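PDB 3BOQ: transcriptional regulator, MarR family from Silicibacter pomeroyi DSS-3, which probably binds DNA as a transcription factor of the MarR family, a dimer whose subunits each carry a helix-turn-helix module. Local coordinates for residues S11-Q14 / Q15-R19; G62-M65 / G66-S69; A133-D136 / Q137-V140. All blocks are in the same frame, centred on the assembly; numbering follows the deposited sequence. Where two conformers were deposited one is given.

Contact 1 of 3, residues S11-Q14 / Q15-R19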
loop_
_atom_site.group_PDB
_atom_site.type_symbol
_atom_site.label_atom_id
_atom_site.label_comp_id
_atom_site.label_asym_id
_atom_site.label_seq_id
_atom_site.Cartn_x
_atom_site.Cartn_y
_atom_site.Cartn_z
ATOM N N SER B 11 22.850 2.880 -11.983
ATOM C CA SER B 11 23.687 1.754 -11.544
ATOM C C SER B 11 22.813 0.506 -11.337
ATOM O O SER B 11 21.594 0.618 -11.312
ATOM C CB SER B 11 24.427 2.132 -10.236
ATOM O OG SER B 11 23.529 2.466 -9.168
ATOM N N ASP B 12 23.436 -0.670 -11.183
ATOM C CA ASP B 12 22.711 -1.885 -10.755
ATOM C C ASP B 12 21.925 -1.567 -9.516
ATOM O O ASP B 12 20.771 -1.939 -9.435
ATOM C CB ASP B 12 23.645 -3.048 -10.368
ATOM C CG ASP B 12 24.427 -3.588 -11.516
ATOM O OD1 ASP B 12 23.884 -3.616 -12.648
ATOM O OD2 ASP B 12 25.594 -4.000 -11.280
ATOM N N ARG B 13 22.561 -0.899 -8.545
ATOM C CA ARG B 13 21.906 -0.595 -7.282
ATOM C C ARG B 13 20.667 0.308 -7.424
ATOM O O ARG B 13 19.624 -0.002 -6.853
ATOM C CB ARG B 13 22.870 -0.069 -6.216
ATOM C CG ARG B 13 22.158 0.107 -4.875
ATOM C CD ARG B 13 23.088 0.391 -3.741
ATOM N NE ARG B 13 22.314 0.762 -2.561
ATOM C CZ ARG B 13 21.832 -0.097 -1.670
ATOM N NH1 ARG B 13 22.057 -1.405 -1.807
ATOM N NH2 ARG B 13 21.125 0.353 -0.643
ATOM N N GLN B 14 20.769 1.410 -8.164
ATOM C CA GLN B 14 19.586 2.250 -8.377
ATOM C C GLN B 14 18.493 1.472 -9.107
ATOM O O GLN B 14 17.349 1.463 -8.659
ATOM C CB GLN B 14 19.918 3.567 -9.085
ATOM C CG GLN B 14 18.674 4.407 -9.397
ATOM C CD GLN B 14 18.907 5.905 -9.133
ATOM O OE1 GLN B 14 18.483 6.720 -9.967
ATOM N NE2 GLN B 14 19.574 6.286 -7.963
ATOM N N GLN B 15 18.851 0.786 -10.194
ATOM C CA GLN B 15 17.893 -0.096 -10.898
ATOM C C GLN B 15 17.298 -1.144 -9.960
ATOM O O GLN B 15 16.094 -1.370 -9.985
ATOM C CB GLN B 15 18.543 -0.785 -12.101
ATOM C CG GLN B 15 18.666 0.108 -13.318
ATOM C CD GLN B 15 19.624 -0.430 -14.377
ATOM O OE1 GLN B 15 19.982 -1.610 -14.372
ATOM N NE2 GLN B 15 20.056 0.448 -15.286
ATOM N N ASN B 16 18.116 -1.768 -9.115
ATOM C CA ASN B 16 17.585 -2.729 -8.136
ATOM C C ASN B 16 16.491 -2.123 -7.244
ATOM O O ASN B 16 15.484 -2.772 -6.964
ATOM C CB ASN B 16 18.695 -3.271 -7.223
ATOM C CG ASN B 16 19.634 -4.243 -7.927
ATOM O OD1 ASN B 16 19.259 -4.897 -8.907
ATOM N ND2 ASN B 16 20.874 -4.331 -7.432
ATOM N N GLN B 17 16.731 -0.890 -6.789
ATOM C CA GLN B 17 15.841 -0.150 -5.904
ATOM C C GLN B 17 14.534 0.249 -6.614
ATOM O O GLN B 17 13.446 -0.023 -6.111
ATOM C CB GLN B 17 16.581 1.068 -5.344
ATOM C CG GLN B 17 17.562 0.670 -4.199
ATOM C CD GLN B 17 18.466 1.789 -3.725
ATOM O OE1 GLN B 17 18.575 2.815 -4.361
ATOM N NE2 GLN B 17 19.117 1.590 -2.586
ATOM N N THR B 18 14.645 0.895 -7.777
ATOM C CA THR B 18 13.477 1.149 -8.629
ATOM C C THR B 18 12.621 -0.107 -8.803
ATOM O O THR B 18 11.433 -0.082 -8.480
ATOM C CB THR B 18 13.876 1.793 -9.982
ATOM O OG1 THR B 18 13.919 3.200 -9.781
ATOM C CG2 THR B 18 12.833 1.521 -11.121
ATOM N N ARG B 19 13.224 -1.201 -9.272
ATOM C CA ARG B 19 12.497 -2.442 -9.516
ATOM C C ARG B 19 11.797 -2.938 -8.281
ATOM O O ARG B 19 10.639 -3.286 -8.357
ATOM C CB ARG B 19 13.396 -3.557 -10.031
ATOM C CG ARG B 19 13.423 -3.660 -11.521
ATOM C CD ARG B 19 14.148 -4.917 -11.983
ATOM N NE ARG B 19 14.958 -4.611 -13.168
ATOM C CZ ARG B 19 16.256 -4.300 -13.143
ATOM N NH1 ARG B 19 16.932 -4.278 -11.989
ATOM N NH2 ARG B 19 16.886 -4.035 -14.283
HETATM O O HOH W 1 21.021 3.240 -1.589
#
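R13 and Q17 sit one turn apart at the start of helix 12-43, and their side chains cross obliquely, the guanidinium and carboxamide planes 71° apart. Q17 lays its amide nitrogen over one face of the guanidinium: NE2 lies 3.1 Å from R13 NH2 and 3.3 Å from R13 CZ. Both nitrogens are donors, so they do not bond to each other. A water at the edge of the guanidinium, in its plane, bridges the two by accepting from R13 NE at 3.0 Å and from Q17 NE2 at 2.7 Å. In R13, CG stands opposite the backbone N (chi1 -175°) and the chain runs extended to NE, while Q17 leads CG and CD past the R13 carbonyl, with CG 3.4 Å from R13 O.

The backbone under this pair is an ordinary helix start. S11 is the N-cap, its OG taking the N-H of Q14 at 3.1 Å in a nearly straight bond (170°), and S11 O accepts from Q15 N at 3.0 Å. R13 NH1 makes a salt bridge to D136 of the second subunit and a hydrogen bond to the carbonyl oxygen of V134 of that subunit. With NE on the water and NH1 on the neighbouring subunit, the guanidinium is gripped on more than one side, which probably limits its rotation and ties this helix start to the dimer partner.

Contact 2 of 3, residues G62-M65 / G66-S69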
loop_
_atom_site.group_PDB
_atom_site.type_symbol
_atom_site.label_atom_id
_atom_site.label_comp_id
_atom_site.label_asym_id
_atom_site.label_seq_id
_atom_site.Cartn_x
_atom_site.Cartn_y
_atom_site.Cartn_z
ATOM N N GLY B 62 -7.934 -2.462 26.012
ATOM C CA GLY B 62 -8.155 -1.168 25.380
ATOM C C GLY B 62 -6.872 -0.520 24.904
ATOM O O GLY B 62 -5.799 -0.752 25.459
ATOM N N LEU B 63 -7.000 0.298 23.866
ATOM C CA LEU B 63 -5.880 1.012 23.267
ATOM C C LEU B 63 -6.244 2.477 23.109
ATOM O O LEU B 63 -7.353 2.799 22.689
ATOM C CB LEU B 63 -5.537 0.443 21.881
ATOM C CG LEU B 63 -4.838 -0.907 21.704
ATOM C CD1 LEU B 63 -4.533 -1.163 20.218
ATOM C CD2 LEU B 63 -3.568 -0.985 22.546
ATOM N N SER B 64 -5.298 3.356 23.432
ATOM C CA SER B 64 -5.461 4.780 23.205
ATOM C C SER B 64 -5.405 5.086 21.710
ATOM O O SER B 64 -5.051 4.231 20.903
ATOM C CB SER B 64 -4.355 5.540 23.918
ATOM O OG SER B 64 -3.101 5.230 23.330
HETATM N N MSE B 65 -5.723 6.323 21.352
HETATM C CA MSE B 65 -5.659 6.765 19.968
HETATM C C MSE B 65 -4.259 6.648 19.348
HETATM O O MSE B 65 -4.120 6.185 18.218
HETATM C CB MSE B 65 -6.232 8.180 19.832
HETATM C CG MSE B 65 -7.771 8.245 19.983
HETATM SE SE MSE B 65 -8.741 6.999 18.783
HETATM C CE MSE B 65 -7.735 7.472 17.189
ATOM N N GLY B 66 -3.230 7.029 20.098
ATOM C CA GLY B 66 -1.850 6.940 19.638
ATOM C C GLY B 66 -1.308 5.524 19.537
ATOM O O GLY B 66 -0.636 5.183 18.562
ATOM N N LYS B 67 -1.601 4.692 20.540
ATOM C CA LYS B 67 -1.114 3.312 20.528
ATOM C C LYS B 67 -1.848 2.457 19.493
ATOM O O LYS B 67 -1.239 1.580 18.865
ATOM C CB LYS B 67 -1.149 2.685 21.927
ATOM C CG LYS B 67 -0.073 3.255 22.860
ATOM C CD LYS B 67 0.171 2.366 24.077
ATOM C CE LYS B 67 1.199 2.979 25.032
ATOM N NZ LYS B 67 2.569 3.046 24.444
ATOM N N LEU B 68 -3.146 2.730 19.320
ATOM C CA LEU B 68 -3.939 2.152 18.230
ATOM C C LEU B 68 -3.355 2.539 16.874
ATOM O O LEU B 68 -3.132 1.677 16.015
ATOM C CB LEU B 68 -5.405 2.596 18.299
ATOM C CG LEU B 68 -6.318 2.198 17.133
ATOM C CD1 LEU B 68 -6.317 0.701 16.912
ATOM C CD2 LEU B 68 -7.720 2.637 17.425
ATOM N N SER B 69 -3.147 3.840 16.692
ATOM C CA SER B 69 -2.588 4.401 15.479
ATOM C C SER B 69 -1.230 3.760 15.181
ATOM O O SER B 69 -0.978 3.340 14.004
ATOM C CB SER B 69 -2.497 5.922 15.621
ATOM O OG SER B 69 -1.584 6.519 14.715
#
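S64 and M65 open helix 65-71 with two successive i to i+4 bonds, S64 O taking L68 N at 2.9 Å and M65 O taking S69 N at 3.0 Å. S64 itself is still extended, and its hydroxyl does the capping: OG accepts the N-H of K67 at 3.2 Å, with the N-H pointing almost straight at it (163°). That reach depends on a chi1 of 66°, which sets OG between the backbone N and the carbonyl carbon, facing K67 N. The aliphatic root of K67 closes in on the same oxygen: CB and CG both lie beside S64 OG, CB at 3.5 Å, and only the end of the chain leads away.

L63 and L68 meet on another side of the turn, crossing at about a right angle. L63 CB is 4.2 Å from L68 CB, and L63 CD1 lies against the backbone of the helix, 3.9 Å from L68 CA. With L63 just before the N-cap S64 and L68 four residues after it, the pair is a hydrophobic staple. This is the step from the short strand into the first helix of the helix-turn-helix in a winged-helix domain: L63 pairs by backbone bonds with A106 in the antiparallel strand 105-106, and both leucines also rest on Q55 and L56 of helix 47-58. L68 is buried, and it touches V83 of helix 79-88, by family topology the probable recognition helix. The selenomethionine M65 bends at chi2 and chi3 and packs on V79, S80 and V83 of that same helix.

Contact 3 of 3, residues A133-D136 / Q137-V140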
loop_
_atom_site.group_PDB
_atom_site.type_symbol
_atom_site.label_atom_id
_atom_site.label_comp_id
_atom_site.label_asym_id
_atom_site.label_seq_id
_atom_site.Cartn_x
_atom_site.Cartn_y
_atom_site.Cartn_z
ATOM N N ALA B 133 -2.479 -19.423 -6.758
ATOM C CA ALA B 133 -1.566 -19.984 -7.752
ATOM C C ALA B 133 -0.156 -19.724 -7.295
ATOM O O ALA B 133 0.818 -20.168 -7.904
ATOM C CB ALA B 133 -1.817 -19.375 -9.131
ATOM N N VAL B 134 -0.027 -18.992 -6.213
ATOM C CA VAL B 134 1.304 -18.642 -5.723
ATOM C C VAL B 134 1.920 -19.840 -4.981
ATOM O O VAL B 134 1.264 -20.542 -4.184
ATOM C CB VAL B 134 1.274 -17.337 -4.909
ATOM C CG1 VAL B 134 2.673 -16.884 -4.533
ATOM C CG2 VAL B 134 0.571 -16.230 -5.724
ATOM N N SER B 135 3.173 -20.108 -5.306
ATOM C CA SER B 135 3.889 -21.182 -4.687
ATOM C C SER B 135 4.392 -20.830 -3.274
ATOM O O SER B 135 4.797 -19.695 -3.003
ATOM C CB SER B 135 5.056 -21.592 -5.580
ATOM O OG SER B 135 6.068 -20.655 -5.405
ATOM N N ASP B 136 4.394 -21.820 -2.394
ATOM C CA ASP B 136 4.972 -21.673 -1.072
ATOM C C ASP B 136 6.391 -21.146 -1.119
ATOM O O ASP B 136 6.711 -20.256 -0.353
ATOM C CB ASP B 136 4.982 -22.998 -0.327
ATOM C CG ASP B 136 3.608 -23.446 0.100
ATOM O OD1 ASP B 136 2.702 -22.615 0.253
ATOM O OD2 ASP B 136 3.446 -24.656 0.361
ATOM N N GLN B 137 7.241 -21.685 -1.997
ATOM C CA GLN B 137 8.636 -21.249 -2.091
ATOM C C GLN B 137 8.763 -19.760 -2.383
ATOM O O GLN B 137 9.519 -19.076 -1.719
ATOM C CB GLN B 137 9.440 -22.066 -3.129
ATOM C CG GLN B 137 10.977 -21.900 -2.957
ATOM C CD GLN B 137 11.846 -22.599 -4.028
ATOM O OE1 GLN B 137 11.351 -23.288 -4.916
ATOM N NE2 GLN B 137 13.155 -22.415 -3.924
ATOM N N ASP B 138 8.040 -19.255 -3.382
ATOM C CA ASP B 138 8.087 -17.821 -3.711
ATOM C C ASP B 138 7.689 -16.951 -2.522
ATOM O O ASP B 138 8.311 -15.906 -2.311
ATOM C CB ASP B 138 7.193 -17.492 -4.890
ATOM C CG ASP B 138 7.875 -17.705 -6.214
ATOM O OD1 ASP B 138 9.107 -17.922 -6.260
ATOM O OD2 ASP B 138 7.177 -17.646 -7.240
HETATM N N MSE B 139 6.674 -17.386 -1.759
HETATM C CA MSE B 139 6.172 -16.658 -0.592
HETATM C C MSE B 139 7.185 -16.662 0.548
HETATM O O MSE B 139 7.447 -15.618 1.128
HETATM C CB MSE B 139 4.864 -17.265 -0.077
HETATM C CG MSE B 139 3.671 -16.941 -0.917
HETATM SE SE MSE B 139 2.004 -17.386 -0.003
HETATM C CE MSE B 139 2.020 -19.302 -0.241
ATOM N N VAL B 140 7.725 -17.848 0.872
ATOM C CA VAL B 140 8.801 -18.019 1.852
ATOM C C VAL B 140 10.036 -17.171 1.475
ATOM O O VAL B 140 10.599 -16.495 2.334
ATOM C CB VAL B 140 9.153 -19.527 2.066
ATOM C CG1 VAL B 140 10.327 -19.692 3.002
ATOM C CG2 VAL B 140 7.950 -20.276 2.634
#
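M139, a selenomethionine, folds back along the first turn of helix 136-153 and touches V134 and S135 just before the helix and D136, its first residue. Its CB lies 3.5 Å from D136 O. CG comes next, lying beside the S135 carbonyl oxygen and meeting CG1 of V134 at 3.8 Å, where the two apolar side chains come together at a slant. SE then carries the bend of the chain (chi3 -77°), which sends the terminal methyl back toward D136: CE ends 3.4 Å from D136 OD1 and 3.9 Å from D136 CA. The same carboxylate oxygen forms a salt bridge with R13 of the second subunit, so the methyl packs beside a charge that already has its partner. R13 of that subunit also packs on M139.

The turn that brings V134 and M139 together is a serine-capped helix start, following the loop after helix 110-130, and the two form a hydrophobic staple beside the N-cap S135. S135 OG accepts from D138 N at 3.2 Å, placed for it by a chi1 of 78° that holds the hydroxyl between the backbone N and the carbonyl carbon. D138 lies beside the cap, its CB 3.4 Å from S135 OG. The S135 carbonyl takes M139 N, which approaches in the carbonyl plane, and D136 O takes V140 N at 2.9 Å with an almost perfectly straight N-H (177°).

In MarR proteins the N- and C-terminal helices build the dimer interface, and this helix start belongs to it: V134 packs on M153, D138 on G148 and V140 on N16, all three of the second subunit. Along its own helix, Q137 directs NE2 to E141 OE2.

How the contacts relate
From the N terminus, contact 1 closes the first turn of helix 12-43, contact 2 the first turn of helix 65-71, and contact 3 the first turn of helix 136-153. They follow in series; none nests within or crosses another. Helices 12-43 and 136-153 are the first and last of the chain. Contact 2 lies in the probable DNA-binding module, its centre about 38 Å from that of contact 1 and about 34 Å from that of contact 3. Within one chain contacts 1 and 3 do not touch, their nearest atoms about 14 Å apart, yet across the dimer residues 11-19 of one subunit meet residues 133-140 of the other, joining N- and C-terminal helices.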